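PDB 2DBY: GTP-binding protein from Thermus thermophilus, which binds GDP in its G domain and, as an OBG-family P-loop NTPase of the YchF/OLA1 subfamily, probably hydrolyses ATP and associates with the large ribosomal subunit. Local coordinates for residues E159-P162 and L163-A166; A250-S253 and G254-R258; E325-W329 and D330-E334. All blocks are in the same frame, centred on the assembly; numbering follows the deposited sequence.

Contact 1 (E159-P162 and L163-A166)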
ATOM      1  N   GLU A 159       8.118  12.988  29.749  1.00 24.53           N
ATOM      2  CA  GLU A 159       8.343  12.411  28.423  1.00 25.80           C
ATOM      3  C   GLU A 159       7.039  12.076  27.707  1.00 21.80           C
ATOM      4  O   GLU A 159       7.020  11.855  26.495  1.00 24.37           O
ATOM      5  CB  GLU A 159       9.194  11.142  28.540  1.00 31.42           C
ATOM      6  CG  GLU A 159      10.610  11.270  27.988  1.00 46.14           C
ATOM      7  CD  GLU A 159      11.332  12.514  28.466  1.00 52.24           C
ATOM      8  OE1 GLU A 159      11.043  13.614  27.941  1.00 60.24           O
ATOM      9  OE2 GLU A 159      12.185  12.392  29.370  1.00 60.67           O
ATOM     10  N   ARG A 160       5.953  12.016  28.465  1.00 20.31           N
ATOM     11  CA  ARG A 160       4.651  11.695  27.906  1.00 21.68           C
ATOM     12  C   ARG A 160       3.931  12.981  27.463  1.00 20.01           C
ATOM     13  O   ARG A 160       2.975  12.938  26.693  1.00 21.56           O
ATOM     14  CB  ARG A 160       3.805  10.979  28.969  1.00 23.34           C
ATOM     15  CG  ARG A 160       4.456   9.707  29.542  1.00 20.69           C
ATOM     16  CD  ARG A 160       4.609   8.669  28.442  1.00 26.57           C
ATOM     17  NE  ARG A 160       3.326   8.031  28.137  1.00 26.81           N
ATOM     18  CZ  ARG A 160       3.061   7.407  26.995  1.00 23.03           C
ATOM     19  NH1 ARG A 160       3.989   7.345  26.050  1.00 21.50           N
ATOM     20  NH2 ARG A 160       1.874   6.846  26.804  1.00 23.63           N
ATOM     21  N   LEU A 161       4.398  14.122  27.943  1.00 16.16           N
ATOM     22  CA  LEU A 161       3.736  15.382  27.621  1.00 18.52           C
ATOM     23  C   LEU A 161       3.547  15.673  26.118  1.00 16.54           C
ATOM     24  O   LEU A 161       2.478  16.157  25.692  1.00 15.85           O
ATOM     25  CB  LEU A 161       4.491  16.525  28.311  1.00 16.74           C
ATOM     26  CG  LEU A 161       3.882  17.922  28.244  1.00 16.91           C
ATOM     27  CD1 LEU A 161       2.430  17.905  28.679  1.00 16.96           C
ATOM     28  CD2 LEU A 161       4.688  18.830  29.137  1.00 15.93           C
ATOM     29  N   PRO A 162       4.566  15.396  25.289  1.00 15.57           N
ATOM     30  CA  PRO A 162       4.356  15.677  23.864  1.00 15.52           C
ATOM     31  C   PRO A 162       3.180  14.889  23.269  1.00 14.63           C
ATOM     32  O   PRO A 162       2.459  15.392  22.395  1.00 13.73           O
ATOM     33  CB  PRO A 162       5.693  15.301  23.228  1.00 18.48           C
ATOM     34  CG  PRO A 162       6.681  15.573  24.347  1.00 18.73           C
ATOM     35  CD  PRO A 162       5.977  15.065  25.568  1.00 16.51           C
ATOM     36  N   LEU A 163       2.984  13.645  23.699  1.00 14.41           N
ATOM     37  CA  LEU A 163       1.865  12.879  23.160  1.00 14.75           C
ATOM     38  C   LEU A 163       0.541  13.507  23.604  1.00 14.29           C
ATOM     39  O   LEU A 163      -0.430  13.567  22.843  1.00 14.45           O
ATOM     40  CB  LEU A 163       1.933  11.419  23.631  1.00 15.02           C
ATOM     41  CG  LEU A 163       2.956  10.557  22.878  1.00 18.49           C
ATOM     42  CD1 LEU A 163       4.381  10.932  23.296  1.00 21.00           C
ATOM     43  CD2 LEU A 163       2.671   9.095  23.192  1.00 19.55           C
ATOM     44  N   LEU A 164       0.490  13.981  24.843  1.00 13.91           N
ATOM     45  CA  LEU A 164      -0.731  14.613  25.334  1.00 11.85           C
ATOM     46  C   LEU A 164      -1.052  15.860  24.492  1.00 14.07           C
ATOM     47  O   LEU A 164      -2.207  16.079  24.118  1.00 14.39           O
ATOM     48  CB  LEU A 164      -0.568  15.025  26.817  1.00 10.62           C
ATOM     49  CG  LEU A 164      -1.717  15.839  27.412  1.00 11.32           C
ATOM     50  CD1 LEU A 164      -3.008  14.994  27.470  1.00 14.06           C
ATOM     51  CD2 LEU A 164      -1.318  16.304  28.818  1.00 13.70           C
ATOM     52  N   GLU A 165      -0.038  16.685  24.209  1.00 13.25           N
ATOM     53  CA  GLU A 165      -0.282  17.912  23.444  1.00 13.13           C
ATOM     54  C   GLU A 165      -0.688  17.613  21.999  1.00 13.36           C
ATOM     55  O   GLU A 165      -1.533  18.308  21.413  1.00 12.70           O
ATOM     56  CB  GLU A 165       0.936  18.821  23.508  1.00 12.01           C
ATOM     57  CG  GLU A 165       1.303  19.196  24.974  1.00 13.42           C
ATOM     58  CD  GLU A 165       0.089  19.628  25.785  1.00 16.15           C
ATOM     59  OE1 GLU A 165      -0.486  18.778  26.511  1.00 16.49           O
ATOM     60  OE2 GLU A 165      -0.319  20.809  25.684  1.00 14.77           O
ATOM     61  N   ALA A 166      -0.117  16.553  21.438  1.00 14.75           N
ATOM     62  CA  ALA A 166      -0.499  16.146  20.080  1.00 11.22           C
ATOM     63  C   ALA A 166      -1.969  15.702  20.106  1.00 14.90           C
ATOM     64  O   ALA A 166      -2.766  16.039  19.221  1.00 12.61           O
ATOM     65  CB  ALA A 166       0.390  14.994  19.621  1.00 15.96           C
TER

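Contact 2 (A250-S253 and G254-R258)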
ATOM      1  N   ALA A 250      -8.911 -10.224 -16.044  1.00 14.22           N
ATOM      2  CA  ALA A 250      -8.257 -11.184 -15.149  1.00 12.43           C
ATOM      3  C   ALA A 250      -8.502 -12.626 -15.567  1.00 14.81           C
ATOM      4  O   ALA A 250      -7.790 -13.519 -15.139  1.00 14.00           O
ATOM      5  CB  ALA A 250      -8.733 -10.973 -13.706  1.00 13.94           C
ATOM      6  N   GLU A 251      -9.522 -12.853 -16.378  1.00 13.75           N
ATOM      7  CA  GLU A 251      -9.824 -14.205 -16.856  1.00 14.99           C
ATOM      8  C   GLU A 251      -8.875 -14.601 -17.988  1.00 16.30           C
ATOM      9  O   GLU A 251      -8.714 -15.792 -18.304  1.00 16.90           O
ATOM     10  CB  GLU A 251     -11.272 -14.239 -17.359  1.00 18.48           C
ATOM     11  CG  GLU A 251     -11.844 -15.604 -17.505  1.00 23.90           C
ATOM     12  CD  GLU A 251     -13.291 -15.580 -17.958  1.00 21.91           C
ATOM     13  OE1 GLU A 251     -14.062 -14.720 -17.484  1.00 20.06           O
ATOM     14  OE2 GLU A 251     -13.652 -16.447 -18.778  1.00 28.02           O
ATOM     15  N   LEU A 252      -8.259 -13.611 -18.617  1.00 13.22           N
ATOM     16  CA  LEU A 252      -7.345 -13.865 -19.735  1.00 14.48           C
ATOM     17  C   LEU A 252      -5.890 -13.997 -19.319  1.00 19.54           C
ATOM     18  O   LEU A 252      -5.509 -13.678 -18.192  1.00 19.89           O
ATOM     19  CB  LEU A 252      -7.460 -12.716 -20.761  1.00 14.47           C
ATOM     20  CG  LEU A 252      -8.866 -12.455 -21.322  1.00 12.82           C
ATOM     21  CD1 LEU A 252      -8.814 -11.198 -22.199  1.00 20.12           C
ATOM     22  CD2 LEU A 252      -9.364 -13.680 -22.113  1.00 19.06           C
ATOM     23  N   SER A 253      -5.064 -14.486 -20.236  1.00 20.45           N
ATOM     24  CA  SER A 253      -3.638 -14.571 -19.947  1.00 18.20           C
ATOM     25  C   SER A 253      -3.156 -13.121 -19.883  1.00 23.24           C
ATOM     26  O   SER A 253      -3.785 -12.221 -20.448  1.00 18.91           O
ATOM     27  CB  SER A 253      -2.910 -15.304 -21.067  1.00 26.06           C
ATOM     28  OG  SER A 253      -2.917 -14.519 -22.245  1.00 25.40           O
ATOM     29  N   GLY A 254      -2.040 -12.881 -19.206  1.00 24.21           N
ATOM     30  CA  GLY A 254      -1.544 -11.515 -19.105  1.00 24.14           C
ATOM     31  C   GLY A 254      -1.215 -10.904 -20.460  1.00 24.22           C
ATOM     32  O   GLY A 254      -1.428  -9.702 -20.684  1.00 22.38           O
ATOM     33  N   GLU A 255      -0.688 -11.730 -21.361  1.00 21.01           N
ATOM     34  CA  GLU A 255      -0.319 -11.276 -22.701  1.00 20.29           C
ATOM     35  C   GLU A 255      -1.547 -10.818 -23.484  1.00 18.77           C
ATOM     36  O   GLU A 255      -1.564  -9.709 -24.046  1.00 19.54           O
ATOM     37  CB  GLU A 255       0.381 -12.407 -23.453  1.00 29.51           C
ATOM     38  CG  GLU A 255       0.848 -12.037 -24.842  1.00 43.00           C
ATOM     39  CD  GLU A 255       1.317 -13.254 -25.633  1.00 55.48           C
ATOM     40  OE1 GLU A 255       0.483 -14.155 -25.895  1.00 56.43           O
ATOM     41  OE2 GLU A 255       2.516 -13.308 -25.988  1.00 57.71           O
ATOM     42  N   GLU A 256      -2.572 -11.670 -23.532  1.00 16.96           N
ATOM     43  CA  GLU A 256      -3.799 -11.315 -24.250  1.00 16.55           C
ATOM     44  C   GLU A 256      -4.503 -10.111 -23.619  1.00 17.85           C
ATOM     45  O   GLU A 256      -5.001  -9.231 -24.335  1.00 15.86           O
ATOM     46  CB  GLU A 256      -4.778 -12.502 -24.346  1.00 15.95           C
ATOM     47  CG  GLU A 256      -5.947 -12.190 -25.301  1.00 19.23           C
ATOM     48  CD  GLU A 256      -6.768 -13.416 -25.725  1.00 19.49           C
ATOM     49  OE1 GLU A 256      -7.371 -13.376 -26.824  1.00 23.48           O
ATOM     50  OE2 GLU A 256      -6.824 -14.400 -24.960  1.00 27.23           O
ATOM     51  N   ALA A 257      -4.553 -10.062 -22.287  1.00 16.52           N
ATOM     52  CA  ALA A 257      -5.167  -8.924 -21.613  1.00 19.29           C
ATOM     53  C   ALA A 257      -4.445  -7.620 -21.990  1.00 15.86           C
ATOM     54  O   ALA A 257      -5.085  -6.601 -22.262  1.00 17.11           O
ATOM     55  CB  ALA A 257      -5.120  -9.122 -20.090  1.00 18.82           C
ATOM     56  N   ARG A 258      -3.121  -7.644 -22.011  1.00 19.80           N
ATOM     57  CA  ARG A 258      -2.389  -6.437 -22.368  1.00 21.73           C
ATOM     58  C   ARG A 258      -2.668  -5.999 -23.805  1.00 21.31           C
ATOM     59  O   ARG A 258      -2.850  -4.807 -24.073  1.00 19.01           O
ATOM     60  CB  ARG A 258      -0.883  -6.627 -22.177  1.00 28.53           C
ATOM     61  CG  ARG A 258      -0.063  -5.435 -22.698  1.00 37.07           C
ATOM     62  CD  ARG A 258       1.375  -5.465 -22.198  1.00 43.95           C
ATOM     63  NE  ARG A 258       1.435  -5.365 -20.738  1.00 52.37           N
ATOM     64  CZ  ARG A 258       2.562  -5.310 -20.032  1.00 59.10           C
ATOM     65  NH1 ARG A 258       3.738  -5.348 -20.645  1.00 60.13           N
ATOM     66  NH2 ARG A 258       2.514  -5.208 -18.708  1.00 60.95           N
TER
HETATM   67  O   HOH W   1      -6.268 -15.577 -22.808  1.00 21.12           O
HETATM   68  O   HOH W   2      -1.605 -15.415 -24.284  1.00 39.55           O

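Contact 3 (E325-W329 and D330-E334)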
ATOM      1  N   GLU A 325      26.867  -5.045  -0.759  1.00 26.16           N
ATOM      2  CA  GLU A 325      27.185  -4.362  -1.998  1.00 28.23           C
ATOM      3  C   GLU A 325      25.833  -3.802  -2.449  1.00 27.38           C
ATOM      4  O   GLU A 325      24.817  -4.501  -2.403  1.00 24.69           O
ATOM      5  CB  GLU A 325      27.705  -5.359  -3.032  1.00 30.75           C
ATOM      6  CG  GLU A 325      28.935  -6.165  -2.604  1.00 39.28           C
ATOM      7  CD  GLU A 325      29.122  -7.422  -3.446  1.00 47.63           C
ATOM      8  OE1 GLU A 325      29.118  -7.324  -4.692  1.00 48.50           O
ATOM      9  OE2 GLU A 325      29.269  -8.516  -2.862  1.00 53.17           O
ATOM     10  N   VAL A 326      25.827  -2.551  -2.887  1.00 24.24           N
ATOM     11  CA  VAL A 326      24.611  -1.887  -3.325  1.00 26.09           C
ATOM     12  C   VAL A 326      24.874  -1.082  -4.583  1.00 26.20           C
ATOM     13  O   VAL A 326      25.895  -0.403  -4.694  1.00 29.09           O
ATOM     14  CB  VAL A 326      24.105  -0.892  -2.258  1.00 28.52           C
ATOM     15  CG1 VAL A 326      22.797  -0.237  -2.720  1.00 25.95           C
ATOM     16  CG2 VAL A 326      23.938  -1.600  -0.929  1.00 26.07           C
ATOM     17  N   ILE A 327      23.939  -1.148  -5.523  1.00 22.98           N
ATOM     18  CA  ILE A 327      24.061  -0.395  -6.760  1.00 22.01           C
ATOM     19  C   ILE A 327      22.671  -0.248  -7.362  1.00 20.53           C
ATOM     20  O   ILE A 327      21.877  -1.184  -7.318  1.00 21.27           O
ATOM     21  CB  ILE A 327      25.009  -1.124  -7.774  1.00 22.87           C
ATOM     22  CG1 ILE A 327      25.073  -0.347  -9.098  1.00 22.13           C
ATOM     23  CG2 ILE A 327      24.519  -2.566  -8.009  1.00 22.69           C
ATOM     24  CD1 ILE A 327      25.983  -0.984 -10.154  1.00 24.26           C
ATOM     25  N   PRO A 328      22.342   0.946  -7.873  1.00 22.46           N
ATOM     26  CA  PRO A 328      21.046   1.232  -8.499  1.00 22.14           C
ATOM     27  C   PRO A 328      20.883   0.257  -9.658  1.00 22.73           C
ATOM     28  O   PRO A 328      21.831   0.009 -10.404  1.00 20.26           O
ATOM     29  CB  PRO A 328      21.209   2.649  -8.992  1.00 21.39           C
ATOM     30  CG  PRO A 328      22.153   3.249  -7.999  1.00 19.52           C
ATOM     31  CD  PRO A 328      23.154   2.168  -7.748  1.00 23.06           C
ATOM     32  N   TRP A 329      19.683  -0.286  -9.834  1.00 19.14           N
ATOM     33  CA  TRP A 329      19.487  -1.268 -10.884  1.00 17.68           C
ATOM     34  C   TRP A 329      19.909  -0.771 -12.259  1.00 17.73           C
ATOM     35  O   TRP A 329      20.429  -1.540 -13.061  1.00 18.83           O
ATOM     36  CB  TRP A 329      18.011  -1.698 -10.954  1.00 17.66           C
ATOM     37  CG  TRP A 329      17.142  -0.625 -11.540  1.00 15.49           C
ATOM     38  CD1 TRP A 329      16.615   0.455 -10.885  1.00 15.50           C
ATOM     39  CD2 TRP A 329      16.766  -0.480 -12.914  1.00 14.15           C
ATOM     40  NE1 TRP A 329      15.943   1.261 -11.758  1.00 15.02           N
ATOM     41  CE2 TRP A 329      16.019   0.712 -13.015  1.00 14.42           C
ATOM     42  CE3 TRP A 329      16.996  -1.238 -14.073  1.00 16.50           C
ATOM     43  CZ2 TRP A 329      15.497   1.170 -14.225  1.00 20.57           C
ATOM     44  CZ3 TRP A 329      16.467  -0.776 -15.288  1.00 16.46           C
ATOM     45  CH2 TRP A 329      15.731   0.414 -15.344  1.00 16.71           C
ATOM     46  N   ASP A 330      19.675   0.508 -12.529  1.00 18.16           N
ATOM     47  CA  ASP A 330      19.994   1.056 -13.838  1.00 22.19           C
ATOM     48  C   ASP A 330      21.495   1.094 -14.094  1.00 21.44           C
ATOM     49  O   ASP A 330      21.937   0.959 -15.239  1.00 20.91           O
ATOM     50  CB  ASP A 330      19.413   2.459 -13.993  1.00 22.87           C
ATOM     51  CG  ASP A 330      19.769   3.364 -12.843  1.00 25.41           C
ATOM     52  OD1 ASP A 330      20.175   4.520 -13.084  1.00 27.69           O
ATOM     53  OD2 ASP A 330      19.632   2.926 -11.693  1.00 29.18           O
ATOM     54  N   LYS A 331      22.270   1.262 -13.028  1.00 22.40           N
ATOM     55  CA  LYS A 331      23.724   1.305 -13.167  1.00 23.21           C
ATOM     56  C   LYS A 331      24.256  -0.117 -13.311  1.00 22.96           C
ATOM     57  O   LYS A 331      25.281  -0.340 -13.963  1.00 22.00           O
ATOM     58  CB  LYS A 331      24.365   1.996 -11.952  1.00 23.41           C
ATOM     59  CG  LYS A 331      23.940   3.438 -11.741  1.00 26.51           C
ATOM     60  CD  LYS A 331      24.159   4.312 -12.966  1.00 29.79           C
ATOM     61  CE  LYS A 331      25.644   4.497 -13.306  1.00 31.18           C
ATOM     62  NZ  LYS A 331      25.826   5.352 -14.527  1.00 31.10           N
ATOM     63  N   LEU A 332      23.588  -1.091 -12.696  1.00 19.19           N
ATOM     64  CA  LEU A 332      24.034  -2.470 -12.849  1.00 19.36           C
ATOM     65  C   LEU A 332      23.760  -2.864 -14.309  1.00 19.42           C
ATOM     66  O   LEU A 332      24.564  -3.545 -14.956  1.00 19.30           O
ATOM     67  CB  LEU A 332      23.272  -3.412 -11.901  1.00 18.32           C
ATOM     68  CG  LEU A 332      23.708  -4.880 -11.878  1.00 20.03           C
ATOM     69  CD1 LEU A 332      25.233  -4.973 -11.615  1.00 22.80           C
ATOM     70  CD2 LEU A 332      22.924  -5.623 -10.773  1.00 17.80           C
ATOM     71  N   VAL A 333      22.606  -2.449 -14.822  1.00 21.60           N
ATOM     72  CA  VAL A 333      22.257  -2.763 -16.208  1.00 16.68           C
ATOM     73  C   VAL A 333      23.225  -2.038 -17.160  1.00 15.87           C
ATOM     74  O   VAL A 333      23.711  -2.629 -18.129  1.00 18.16           O
ATOM     75  CB  VAL A 333      20.804  -2.325 -16.532  1.00 18.47           C
ATOM     76  CG1 VAL A 333      20.507  -2.472 -18.032  1.00 17.19           C
ATOM     77  CG2 VAL A 333      19.817  -3.209 -15.727  1.00 18.85           C
ATOM     78  N   GLU A 334      23.482  -0.767 -16.889  1.00 17.80           N
ATOM     79  CA  GLU A 334      24.379   0.007 -17.754  1.00 22.29           C
ATOM     80  C   GLU A 334      25.782  -0.596 -17.783  1.00 24.63           C
ATOM     81  O   GLU A 334      26.434  -0.620 -18.833  1.00 20.41           O
ATOM     82  CB  GLU A 334      24.458   1.461 -17.293  1.00 23.53           C
ATOM     83  CG  GLU A 334      25.366   2.320 -18.193  1.00 22.53           C
ATOM     84  CD  GLU A 334      25.370   3.778 -17.782  1.00 25.55           C
ATOM     85  OE1 GLU A 334      26.016   4.595 -18.480  1.00 21.90           O
ATOM     86  OE2 GLU A 334      24.725   4.113 -16.765  1.00 23.28           O
TER

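Contact 1 (E159-P162 and L163-A166)
L163 meets R160 through both its backbone and its side chain, where a 3-10 segment leads into helix 161-175. Its CB lies 3.6 Å from R160 O. From there the isobutyl group runs back toward the preceding turn, because CG stands anti to the carbonyl carbon and beside the backbone N (chi1 -78°). CD1 stays near the backbone, 4.1 Å from P162 C, while CD2 reaches the R160 guanidinium obliquely and comes within 3.6 Å of R160 NH1. The arginine folds round to this methyl by bends at chi2 and chi3. Its charged end lies between helices 124-156 and 187-195, held by salt bridges from NE to E153 and from NH2 to E195, so the leucine methyl packs against a guanidinium whose three nitrogens all have hydrogen-bond partners elsewhere.

On another side of the turn, E165 doubles back over L161. Its CG lies 3.3 Å from L161 O, and the bend at chi2 (-47°) carries the carboxylate across the leucine at a slant, with OE1 near L161 CD1. The same methyl also meets L164 CD2, at 4.1 Å. Beneath these side chains the backbone settles into alpha-helical spacing: L164 N donates to R160 O at 3.3 Å in the carbonyl plane, E165 N to L161 O, and A166 N to P162 O at 3.0 Å. The weak bond from L163 N to R160 O belongs to the 3-10 segment that leads in. P162 suits such an opening turn, where its ring nitrogen has no hydrogen to give. L163 and L164 rest on L150 of helix 124-156, and A166 on V189 of helix 187-195; the result is the start of the returning helix of an antiparallel helical hairpin, within a predicted coiled coil.

Contact 2 (A250-S253 and G254-R258)
The hydroxyl oxygen of S253 is gripped from two directions: E256 N donates to OG at 3.1 Å, nearly straight (164°), and a water lies 2.6 Å from the same OG. This is a classic serine N-cap. With chi1 at 69°, OG sits between the backbone N and the carbonyl carbon, where it can reach forward over the first turn and accept an amide hydrogen that has no earlier turn to bond to. The water on OG also donates to E255 OE1, tying that glutamate to the cap. A second water joins S253 N to E256 OE2, so the carboxylate of E256 returns toward the capping residue through solvent rather than by a direct bond.

The regular helical pattern begins with A257 N to S253 O, at 2.9 Å. On the apolar side L252, just before the cap, directs its CB to A257 CB at 4.3 Å, and its CD2 lies across the end of E256, 3.9 Å from OE2. All of this occurs at the surface, where the short link after helix 243-250 turns into helix 254-263; one turn in, R258 forms a salt bridge with E46, just ahead of helix 48-57.

Contact 3 (E325-W329 and D330-E334)
A strand-to-helix corner, in which strand 323-328 passes directly into helix 329-335, forms this local contact in the C-terminal domain, a ubiquitin-like (TGS-type) region by family. The strand and helix axes stand nearly perpendicular, at 86°. P328 holds the N-cap position, and its carbonyl oxygen takes two amides: L332 N at 3.1 Å, nearly in line with the carbonyl, and K331 N at 2.9 Å from above the carbonyl plane. V333 N then continues the helix by bonding to W329 O.

Inside the corner, I327 sends its extended chain (chi1 177°) at about a right angle to the helix side chains, CG1 against K331 CB and CD1 within 3.5 Å of L332 N. Helix 338-343 meets the same two hydrophobic residues, with A341 touching both I327 and L332. On the side facing helix 48-57 of the G domain, W329 and V333 lie side by side, CE3 to CG2 at 3.8 Å, and both pack against that helix. K331 bends round to pair NZ with E334 OE2 at 2.8 Å. The tryptophan is covered on one face by its neighbour: D330 CB makes a CH-pi contact 4.0 Å from the centroid of the six-membered ring.

The three contacts follow one another along the chain, each marking the beginning of a helix: 161-175 in contact 1, 254-263 in contact 2 and 329-335 in contact 3. Contacts 1 and 2 both belong to the OBG-type G region yet lie on opposite sides of the chain's centre, their own centres 53 Å apart. Contact 3 lies in the C-terminal region, its centre 44 Å from that of contact 1 and 31 Å from that of contact 2. None touches another. Contact 3 joins the C-terminal region to the G domain through helix 48-57, and R258 of contact 2 pairs with E46 just ahead of that helix, whereas contact 1 lies in the distant helical hairpin.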